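Local atomic coordinates of dTDP-4-dehydrorhamnose reductase (Sulfolobus tokodaii, PDB entry 2GGS), a protein that binds NADPH and probably reduces dTDP-4-dehydrorhamnose to dTDP-rhamnose, as RmlD-type reductases do. Residues A[104-109]-A[148-153]; A[182-187]-A[205-210]. All blocks are in the same frame, centred on the assembly; numbering follows the deposited sequence.

Contact 1 of 2, residues A[104-109]-A[148-153]. With NDP (NADPH dihydro-nicotinamide-adenine-dinucleotide phosphate), chain C.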
ATOM      1  N   HIS A 104      -2.052  -4.476   9.337  1.00 15.08           N
ATOM      2  CA  HIS A 104      -2.755  -4.574   8.076  1.00 13.99           C
ATOM      3  C   HIS A 104      -2.508  -3.273   7.290  1.00 13.98           C
ATOM      4  O   HIS A 104      -2.624  -2.182   7.845  1.00 14.42           O
ATOM      5  CB  HIS A 104      -4.269  -4.747   8.310  1.00 13.66           C
ATOM      6  CG  HIS A 104      -5.058  -4.580   7.057  1.00 15.64           C
ATOM      7  ND1 HIS A 104      -4.971  -5.491   6.019  1.00 14.68           N
ATOM      8  CD2 HIS A 104      -5.874  -3.586   6.623  1.00 13.64           C
ATOM      9  CE1 HIS A 104      -5.698  -5.064   5.007  1.00 12.57           C
ATOM     10  NE2 HIS A 104      -6.279  -3.923   5.351  1.00 13.08           N
ATOM     11  N   ILE A 105      -2.204  -3.394   6.003  1.00 12.94           N
ATOM     12  CA  ILE A 105      -1.902  -2.198   5.209  1.00 12.96           C
ATOM     13  C   ILE A 105      -3.135  -1.753   4.441  1.00 13.86           C
ATOM     14  O   ILE A 105      -3.812  -2.558   3.793  1.00 14.08           O
ATOM     15  CB  ILE A 105      -0.708  -2.438   4.246  1.00 12.69           C
ATOM     16  CG1 ILE A 105       0.518  -3.037   4.986  1.00 12.85           C
ATOM     17  CG2 ILE A 105      -0.372  -1.103   3.507  1.00 13.37           C
ATOM     18  CD1 ILE A 105       1.037  -2.225   6.183  1.00 14.20           C
ATOM     19  N   SER A 106      -3.460  -0.457   4.524  1.00 13.18           N
ATOM     20  CA  SER A 106      -4.622   0.067   3.849  1.00 12.01           C
ATOM     21  C   SER A 106      -4.271   1.287   2.977  1.00 12.18           C
ATOM     22  O   SER A 106      -3.095   1.534   2.675  1.00 13.65           O
ATOM     23  CB  SER A 106      -5.758   0.352   4.844  1.00 14.11           C
ATOM     24  OG  SER A 106      -7.003   0.635   4.193  1.00 13.47           O
ATOM     25  N   THR A 107      -5.302   1.995   2.533  1.00 13.04           N
ATOM     26  CA  THR A 107      -5.161   2.952   1.417  1.00 14.27           C
ATOM     27  C   THR A 107      -5.891   4.276   1.642  1.00 13.92           C
ATOM     28  O   THR A 107      -6.970   4.326   2.234  1.00 13.63           O
ATOM     29  CB  THR A 107      -5.623   2.301   0.061  1.00 13.45           C
ATOM     30  OG1 THR A 107      -5.504   3.252  -1.014  1.00 15.06           O
ATOM     31  CG2 THR A 107      -7.079   1.802   0.156  1.00 15.29           C
ATOM     32  N   ASP A 108      -5.315   5.340   1.074  1.00 13.17           N
ATOM     33  CA  ASP A 108      -5.938   6.642   0.980  1.00 14.28           C
ATOM     34  C   ASP A 108      -7.210   6.660   0.120  1.00 14.37           C
ATOM     35  O   ASP A 108      -8.042   7.548   0.266  1.00 15.89           O
ATOM     36  CB  ASP A 108      -4.895   7.676   0.478  1.00 13.71           C
ATOM     37  CG  ASP A 108      -4.359   7.381  -0.915  1.00 16.37           C
ATOM     38  OD1 ASP A 108      -4.275   6.193  -1.329  1.00 15.80           O
ATOM     39  OD2 ASP A 108      -3.981   8.358  -1.608  1.00 17.83           O
ATOM     40  N   TYR A 109      -7.382   5.648  -0.767  1.00 14.48           N
ATOM     41  CA  TYR A 109      -8.607   5.557  -1.576  1.00 14.66           C
ATOM     42  C   TYR A 109      -9.842   5.102  -0.774  1.00 14.91           C
ATOM     43  O   TYR A 109     -10.921   4.996  -1.324  1.00 15.34           O
ATOM     44  CB  TYR A 109      -8.407   4.654  -2.826  1.00 15.70           C
ATOM     45  CG  TYR A 109      -7.619   5.308  -3.936  1.00 17.50           C
ATOM     46  CD1 TYR A 109      -6.813   6.457  -3.684  1.00 16.35           C
ATOM     47  CD2 TYR A 109      -7.682   4.822  -5.246  1.00 18.57           C
ATOM     48  CE1 TYR A 109      -6.089   7.071  -4.713  1.00 18.64           C
ATOM     49  CE2 TYR A 109      -6.940   5.434  -6.286  1.00 19.52           C
ATOM     50  CZ  TYR A 109      -6.153   6.553  -6.002  1.00 18.99           C
ATOM     51  OH  TYR A 109      -5.406   7.176  -6.994  1.00 18.97           O
ATOM     52  N   ILE A 148      -3.764  -0.859  11.823  1.00 15.83           N
ATOM     53  CA  ILE A 148      -4.080  -0.578  10.410  1.00 15.06           C
ATOM     54  C   ILE A 148      -3.188   0.608  10.047  1.00 15.36           C
ATOM     55  O   ILE A 148      -3.221   1.660  10.710  1.00 15.76           O
ATOM     56  CB  ILE A 148      -5.561  -0.207  10.174  1.00 14.27           C
ATOM     57  CG1 ILE A 148      -6.465  -1.444  10.343  1.00 16.51           C
ATOM     58  CG2 ILE A 148      -5.756   0.431   8.782  1.00 14.96           C
ATOM     59  CD1 ILE A 148      -7.913  -1.093  10.635  1.00 18.86           C
ATOM     60  N   ILE A 149      -2.393   0.426   8.996  1.00 14.93           N
ATOM     61  CA  ILE A 149      -1.547   1.507   8.484  1.00 15.33           C
ATOM     62  C   ILE A 149      -2.115   1.959   7.151  1.00 15.65           C
ATOM     63  O   ILE A 149      -2.093   1.186   6.198  1.00 14.24           O
ATOM     64  CB  ILE A 149      -0.084   1.044   8.296  1.00 14.16           C
ATOM     65  CG1 ILE A 149       0.555   0.522   9.598  1.00 15.39           C
ATOM     66  CG2 ILE A 149       0.736   2.196   7.711  1.00 16.12           C
ATOM     67  CD1 ILE A 149       2.000   0.074   9.409  1.00 15.74           C
ATOM     68  N   ARG A 150      -2.634   3.196   7.075  1.00 14.83           N
ATOM     69  CA  ARG A 150      -3.121   3.684   5.774  1.00 13.94           C
ATOM     70  C   ARG A 150      -1.966   4.410   5.088  1.00 14.42           C
ATOM     71  O   ARG A 150      -1.254   5.194   5.703  1.00 14.74           O
ATOM     72  CB  ARG A 150      -4.279   4.647   5.912  1.00 15.57           C
ATOM     73  CG  ARG A 150      -5.498   4.071   6.635  1.00 13.06           C
ATOM     74  CD  ARG A 150      -6.763   4.875   6.267  1.00 16.37           C
ATOM     75  NE  ARG A 150      -7.973   4.398   6.939  1.00 14.44           N
ATOM     76  CZ  ARG A 150      -8.568   5.041   7.950  1.00 17.49           C
ATOM     77  NH1 ARG A 150      -8.057   6.187   8.433  1.00 16.00           N
ATOM     78  NH2 ARG A 150      -9.669   4.536   8.488  1.00 16.24           N
ATOM     79  N   THR A 151      -1.817   4.164   3.799  1.00 13.46           N
ATOM     80  CA  THR A 151      -0.724   4.796   3.031  1.00 13.14           C
ATOM     81  C   THR A 151      -1.254   5.219   1.656  1.00 12.12           C
ATOM     82  O   THR A 151      -2.428   4.961   1.316  1.00 13.66           O
ATOM     83  CB  THR A 151       0.514   3.895   2.990  1.00 13.95           C
ATOM     84  OG1 THR A 151       1.665   4.610   2.513  1.00 15.55           O
ATOM     85  CG2 THR A 151       0.277   2.688   2.123  1.00 12.43           C
ATOM     86  N   SER A 152      -0.393   5.856   0.875  1.00 10.52           N
ATOM     87  CA  SER A 152      -0.816   6.504  -0.367  1.00 12.32           C
ATOM     88  C   SER A 152       0.267   6.321  -1.425  1.00 12.61           C
ATOM     89  O   SER A 152       1.433   6.553  -1.147  1.00 13.69           O
ATOM     90  CB  SER A 152      -1.046   7.996  -0.104  1.00 12.79           C
ATOM     91  OG  SER A 152      -1.294   8.709  -1.291  1.00 15.31           O
ATOM     92  N   GLY A 153      -0.125   5.945  -2.645  1.00 12.31           N
ATOM     93  CA  GLY A 153       0.772   6.087  -3.791  1.00 13.23           C
ATOM     94  C   GLY A 153       2.108   5.390  -3.638  1.00 12.74           C
ATOM     95  O   GLY A 153       3.147   5.906  -4.041  1.00 15.76           O
TER
HETATM   96  PA  NDP C 900       1.601  -4.801  -5.286  1.00 16.18           P
HETATM   97  O1A NDP C 900       0.581  -4.758  -6.345  1.00 18.45           O
HETATM   98  O2A NDP C 900       2.975  -4.504  -5.758  1.00 14.52           O
HETATM   99  O5B NDP C 900       1.626  -6.197  -4.546  1.00 16.20           O
HETATM  100  C5B NDP C 900       0.430  -6.925  -4.336  1.00 14.63           C
HETATM  101  C4B NDP C 900       0.841  -8.158  -3.574  1.00 16.80           C
HETATM  102  O4B NDP C 900      -0.355  -8.852  -3.210  1.00 15.43           O
HETATM  103  C3B NDP C 900       1.749  -9.085  -4.367  1.00 15.07           C
HETATM  104  O3B NDP C 900       2.743  -9.576  -3.508  1.00 17.01           O
HETATM  105  C2B NDP C 900       0.776 -10.207  -4.751  1.00 16.25           C
HETATM  106  O2B NDP C 900       1.497 -11.395  -4.876  1.00 15.10           O
HETATM  107  C1B NDP C 900      -0.115 -10.217  -3.517  1.00 16.41           C
HETATM  108  N9A NDP C 900      -1.392 -10.884  -3.789  1.00 15.99           N
HETATM  109  C8A NDP C 900      -2.406 -10.432  -4.577  1.00 15.65           C
HETATM  110  N7A NDP C 900      -3.397 -11.368  -4.578  1.00 16.59           N
HETATM  111  C5A NDP C 900      -2.997 -12.389  -3.801  1.00 15.10           C
HETATM  112  C6A NDP C 900      -3.595 -13.608  -3.457  1.00 17.77           C
HETATM  113  N6A NDP C 900      -4.774 -13.980  -4.028  1.00 16.86           N
HETATM  114  N1A NDP C 900      -2.876 -14.443  -2.646  1.00 15.73           N
HETATM  115  C2A NDP C 900      -1.618 -14.137  -2.141  1.00 17.19           C
HETATM  116  N3A NDP C 900      -1.034 -12.945  -2.497  1.00 14.13           N
HETATM  117  C4A NDP C 900      -1.719 -12.109  -3.312  1.00 15.89           C
HETATM  118  O3  NDP C 900       1.014  -3.785  -4.165  1.00 14.66           O
HETATM  119  PN  NDP C 900       1.859  -2.740  -3.258  1.00 14.39           P
HETATM  120  O1N NDP C 900       3.073  -3.291  -2.697  1.00 13.68           O
HETATM  121  O2N NDP C 900       1.885  -1.529  -4.110  1.00 13.49           O
HETATM  122  O5D NDP C 900       0.770  -2.460  -2.120  1.00 14.43           O
HETATM  123  C5D NDP C 900       0.965  -2.956  -0.800  1.00 14.92           C
HETATM  124  C4D NDP C 900      -0.224  -2.638   0.098  1.00 15.81           C
HETATM  125  O4D NDP C 900      -0.372  -1.238   0.152  1.00 16.04           O
HETATM  126  C3D NDP C 900      -1.558  -3.193  -0.393  1.00 16.27           C
HETATM  127  O3D NDP C 900      -2.270  -3.471   0.783  1.00 16.77           O
HETATM  128  C2D NDP C 900      -2.192  -2.032  -1.119  1.00 15.08           C
HETATM  129  O2D NDP C 900      -3.602  -2.173  -1.149  1.00 16.63           O
HETATM  130  C1D NDP C 900      -1.705  -0.873  -0.214  1.00 16.94           C
HETATM  131  N1N NDP C 900      -1.713   0.398  -0.947  1.00 21.41           N
HETATM  132  C2N NDP C 900      -1.120   0.427  -2.181  1.00 30.72           C
HETATM  133  C3N NDP C 900      -0.910   1.619  -2.859  1.00 33.95           C
HETATM  134  C7N NDP C 900      -0.254   1.583  -4.201  1.00 33.79           C
HETATM  135  O7N NDP C 900      -0.254   2.752  -4.987  1.00 38.93           O
HETATM  136  N7N NDP C 900       0.303   0.455  -4.637  1.00 39.81           N
HETATM  137  C4N NDP C 900      -1.350   2.939  -2.253  1.00 33.29           C
HETATM  138  C5N NDP C 900      -2.025   2.807  -0.909  1.00 25.34           C
HETATM  139  C6N NDP C 900      -2.159   1.544  -0.320  1.00 27.87           C
HETATM  140  P2B NDP C 900       1.889 -12.036  -6.356  1.00 16.67           P
HETATM  141  O1X NDP C 900       2.977 -12.967  -6.001  1.00 15.90           O
HETATM  142  O2X NDP C 900       2.303 -10.932  -7.269  1.00 16.79           O
HETATM  143  O3X NDP C 900       0.655 -12.749  -6.967  1.00 20.95           O
HETATM  144  O   HOH W   1      -2.890   5.587  -3.482  1.00 22.27           O
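Ser106 and Ile149 are joined by a short backbone bond, Ser106 N to Ile149 O at 2.7 Å. It belongs to a parallel ladder between strands 104-107 and 148-151. Ile149 N gives to His104 O and Thr151 N to Ser106 O, and Asp108 N continues the ladder to Thr151 O.

Beyond the strands the bonding passes to side chains. Ser152 OG donates to Asp108 OD2 at 2.7 Å, coming from above the carboxylate plane. Asp108 CG sits between its own backbone N and carbonyl carbon (chi1 62°), which puts a face of the carboxylate against Ser152. A water donates to Asp108 OD1 at 2.6 Å and accepts from Gly153 N. With an alanine in place of Asp108, Ser152 OG would probably lose this acceptor, and the water on Gly153 N its tie to the neighbouring segment.

Ile105 and Ile149 lie side by side, with Ile105 CD1 4.1 Å from Ile149 CB. On the other face, Ser106 CB meets Ile148 CG2.

The nicotinamide half of NADPH lies at the C-terminal ends of the strands. Thr151 O is 3.1 Å from its C5N, and Ile105 CG2 touches O4D of the nicotinamide ribose.

Helix 129-141 connects the two strands as the crossover of a beta-alpha-beta unit. Glu138 of that helix binds Ser106 and Arg150, while helix 186-199 packs on Ile105, Ile149 and Thr151.

Contact 2 of 2, residues A[182-187]-A[205-210]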
ATOM      1  N   SER A 182      -0.403  11.544  -1.601  1.00 15.84           N
ATOM      2  CA  SER A 182       0.771  11.600  -0.755  1.00 17.56           C
ATOM      3  C   SER A 182       1.755  10.415  -1.003  1.00 15.98           C
ATOM      4  O   SER A 182       1.943   9.564  -0.137  1.00 14.87           O
ATOM      5  CB  SER A 182       0.357  11.668   0.737  1.00 18.47           C
ATOM      6  OG  SER A 182      -0.640  10.739   0.998  1.00 28.66           O
ATOM      7  N   PRO A 183       2.411  10.415  -2.170  1.00 16.25           N
ATOM      8  CA  PRO A 183       3.178   9.235  -2.581  1.00 15.99           C
ATOM      9  C   PRO A 183       4.368   8.977  -1.648  1.00 16.36           C
ATOM     10  O   PRO A 183       5.070   9.919  -1.249  1.00 17.44           O
ATOM     11  CB  PRO A 183       3.663   9.606  -3.990  1.00 16.67           C
ATOM     12  CG  PRO A 183       3.670  11.148  -3.992  1.00 15.50           C
ATOM     13  CD  PRO A 183       2.443  11.485  -3.193  1.00 15.37           C
ATOM     14  N   ILE A 184       4.588   7.715  -1.290  1.00 14.03           N
ATOM     15  CA  ILE A 184       5.724   7.298  -0.496  1.00 14.55           C
ATOM     16  C   ILE A 184       6.421   6.170  -1.237  1.00 14.55           C
ATOM     17  O   ILE A 184       5.745   5.310  -1.840  1.00 14.10           O
ATOM     18  CB  ILE A 184       5.247   6.861   0.941  1.00 15.44           C
ATOM     19  CG1 ILE A 184       6.418   6.546   1.902  1.00 14.54           C
ATOM     20  CG2 ILE A 184       4.161   5.677   0.843  1.00 13.48           C
ATOM     21  CD1 ILE A 184       5.951   6.353   3.345  1.00 15.40           C
ATOM     22  N   SER A 185       7.748   6.155  -1.235  1.00 13.66           N
ATOM     23  CA  SER A 185       8.470   5.018  -1.835  1.00 13.09           C
ATOM     24  C   SER A 185       8.243   3.774  -1.019  1.00 12.71           C
ATOM     25  O   SER A 185       8.077   3.826   0.209  1.00 12.44           O
ATOM     26  CB  SER A 185       9.968   5.250  -1.957  1.00 14.01           C
ATOM     27  OG  SER A 185      10.541   5.442  -0.676  1.00 14.15           O
ATOM     28  N   ALA A 186       8.218   2.622  -1.699  1.00 12.65           N
ATOM     29  CA  ALA A 186       8.136   1.398  -0.922  1.00 13.14           C
ATOM     30  C   ALA A 186       9.196   1.286   0.156  1.00 13.02           C
ATOM     31  O   ALA A 186       8.893   0.797   1.241  1.00 13.80           O
ATOM     32  CB  ALA A 186       8.175   0.158  -1.863  1.00 13.45           C
ATOM     33  N   ARG A 187      10.448   1.694  -0.131  1.00 13.76           N
ATOM     34  CA  ARG A 187      11.530   1.567   0.845  1.00 14.07           C
ATOM     35  C   ARG A 187      11.327   2.460   2.086  1.00 14.58           C
ATOM     36  O   ARG A 187      11.627   2.033   3.196  1.00 14.65           O
ATOM     37  CB  ARG A 187      12.899   1.804   0.207  1.00 14.44           C
ATOM     38  CG  ARG A 187      13.109   3.239  -0.286  1.00 12.20           C
ATOM     39  CD  ARG A 187      14.528   3.306  -0.849  1.00 16.01           C
ATOM     40  NE  ARG A 187      14.888   4.683  -1.145  1.00 17.98           N
ATOM     41  CZ  ARG A 187      16.144   5.108  -1.299  1.00 23.60           C
ATOM     42  NH1 ARG A 187      17.169   4.266  -1.202  1.00 22.86           N
ATOM     43  NH2 ARG A 187      16.372   6.389  -1.564  1.00 24.82           N
ATOM     44  N   ILE A 205      -3.059   4.183  11.943  1.00 16.20           N
ATOM     45  CA  ILE A 205      -1.975   5.179  11.804  1.00 16.88           C
ATOM     46  C   ILE A 205      -1.777   5.468  10.326  1.00 16.42           C
ATOM     47  O   ILE A 205      -1.825   4.544   9.519  1.00 15.89           O
ATOM     48  CB  ILE A 205      -0.650   4.770  12.519  1.00 17.25           C
ATOM     49  CG1 ILE A 205       0.396   5.910  12.556  1.00 18.83           C
ATOM     50  CG2 ILE A 205      -0.005   3.537  11.847  1.00 15.44           C
ATOM     51  CD1 ILE A 205       1.621   5.556  13.429  1.00 21.04           C
ATOM     52  N   HIS A 206      -1.624   6.743   9.988  1.00 15.19           N
ATOM     53  CA  HIS A 206      -1.321   7.149   8.605  1.00 14.47           C
ATOM     54  C   HIS A 206       0.162   7.284   8.415  1.00 14.83           C
ATOM     55  O   HIS A 206       0.828   8.026   9.162  1.00 14.59           O
ATOM     56  CB  HIS A 206      -1.991   8.477   8.244  1.00 14.92           C
ATOM     57  CG  HIS A 206      -3.472   8.372   8.096  1.00 14.43           C
ATOM     58  ND1 HIS A 206      -4.274   9.452   7.821  1.00 15.94           N
ATOM     59  CD2 HIS A 206      -4.301   7.297   8.198  1.00 15.50           C
ATOM     60  CE1 HIS A 206      -5.537   9.049   7.746  1.00 14.83           C
ATOM     61  NE2 HIS A 206      -5.570   7.739   7.928  1.00 14.79           N
ATOM     62  N   VAL A 207       0.706   6.600   7.416  1.00 14.18           N
ATOM     63  CA  VAL A 207       2.130   6.735   7.089  1.00 14.24           C
ATOM     64  C   VAL A 207       2.230   6.940   5.558  1.00 15.04           C
ATOM     65  O   VAL A 207       2.160   5.981   4.797  1.00 15.29           O
ATOM     66  CB  VAL A 207       2.986   5.507   7.536  1.00 14.08           C
ATOM     67  CG1 VAL A 207       4.447   5.744   7.247  1.00 14.32           C
ATOM     68  CG2 VAL A 207       2.798   5.172   9.024  1.00 15.25           C
ATOM     69  N   ALA A 208       2.381   8.193   5.112  1.00 14.27           N
ATOM     70  CA  ALA A 208       2.502   8.499   3.685  1.00 14.88           C
ATOM     71  C   ALA A 208       3.350   9.754   3.451  1.00 15.99           C
ATOM     72  O   ALA A 208       3.924  10.296   4.406  1.00 17.10           O
ATOM     73  CB  ALA A 208       1.126   8.655   3.047  1.00 14.77           C
ATOM     74  N   GLY A 209       3.436  10.174   2.196  1.00 15.51           N
ATOM     75  CA  GLY A 209       4.376  11.225   1.787  1.00 16.00           C
ATOM     76  C   GLY A 209       3.784  12.617   1.949  1.00 16.06           C
ATOM     77  O   GLY A 209       2.779  12.797   2.575  1.00 16.74           O
ATOM     78  N   GLU A 210       4.451  13.610   1.375  1.00 17.00           N
ATOM     79  CA  GLU A 210       3.940  14.982   1.392  1.00 18.50           C
ATOM     80  C   GLU A 210       2.881  15.125   0.301  1.00 18.11           C
ATOM     81  O   GLU A 210       2.976  14.498  -0.770  1.00 17.87           O
ATOM     82  CB  GLU A 210       5.098  15.959   1.124  1.00 19.43           C
ATOM     83  CG  GLU A 210       6.212  15.915   2.141  1.00 26.13           C
ATOM     84  CD  GLU A 210       6.058  17.003   3.195  1.00 32.23           C
ATOM     85  OE1 GLU A 210       6.872  17.017   4.136  1.00 36.64           O
ATOM     86  OE2 GLU A 210       5.106  17.817   3.104  1.00 36.54           O
TER
HETATM   87  O   HOH W   2       6.461  12.157  -0.600  1.00 19.14           O
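Ser182 and Gly209 lie with their CA atoms 4.4 Å apart, and Gly209 N donates to Ser182 O at 2.8 Å. The next carbonyl is also used. Gly209 CA makes a CA-H...O contact of 3.4 Å with Pro183 O. A water donates to that same oxygen and accepts from Glu210 N, so it bridges the two segments. Gly209 fits because it lacks a side chain: a beta carbon there would collide with Pro183 O.

The beta carbon of Ser182 is directed toward 205-210. This CB is 3.2 Å from Gly209 O, and Ser182 OG lies 3.4 Å from Ala208 CB. Ser182 OG accepts from the backbone N of Leu250. Ala208 CB also packs against Ser182 O.

Ile184 makes the apolar part. Its CG1 is anti to the backbone N (chi1 -174°) and the chain runs on extended, which carries CD1 to Val207. There CD1 is 4.2 Å from Val207 CG1 and about as close to Ala208 CA. Leu189 of helix 186-199 packs on both Ile184 and Val207.

The segments join the lead-in to helix 186-199 with the exit of edge strand 203-206. Ser185 is the N-cap of the helix, its OG bonded to Lys188 N. The contact lies at the C-terminal ends of the strands of a Rossmann-type parallel sheet, where connecting loops gather beside the cofactor site.

How the contacts relate
From the N terminus, strand 101-107 comes first, and contact 1 closes the loop through helix 129-141 when strand 147-151 returns beside it. The chain then runs through helix 160-169 to residues 182-187. Contact 2 closes a second, shorter loop through helix 186-199 at residues 205-210. The two loops follow in series and neither nests nor crosses. They are still joined in space, with centres about 9 Å apart. Strands 147-151 and 203-206 are sheet neighbours, and Ile205 N probably bonds to Ile148 O. Thr151 OG1 probably bonds to Val207 O and packs on Ile184 CG2. Contact 1 pairs two inner strands, contact 2 joins the helix start to the edge-strand exit, and these bonds link the two.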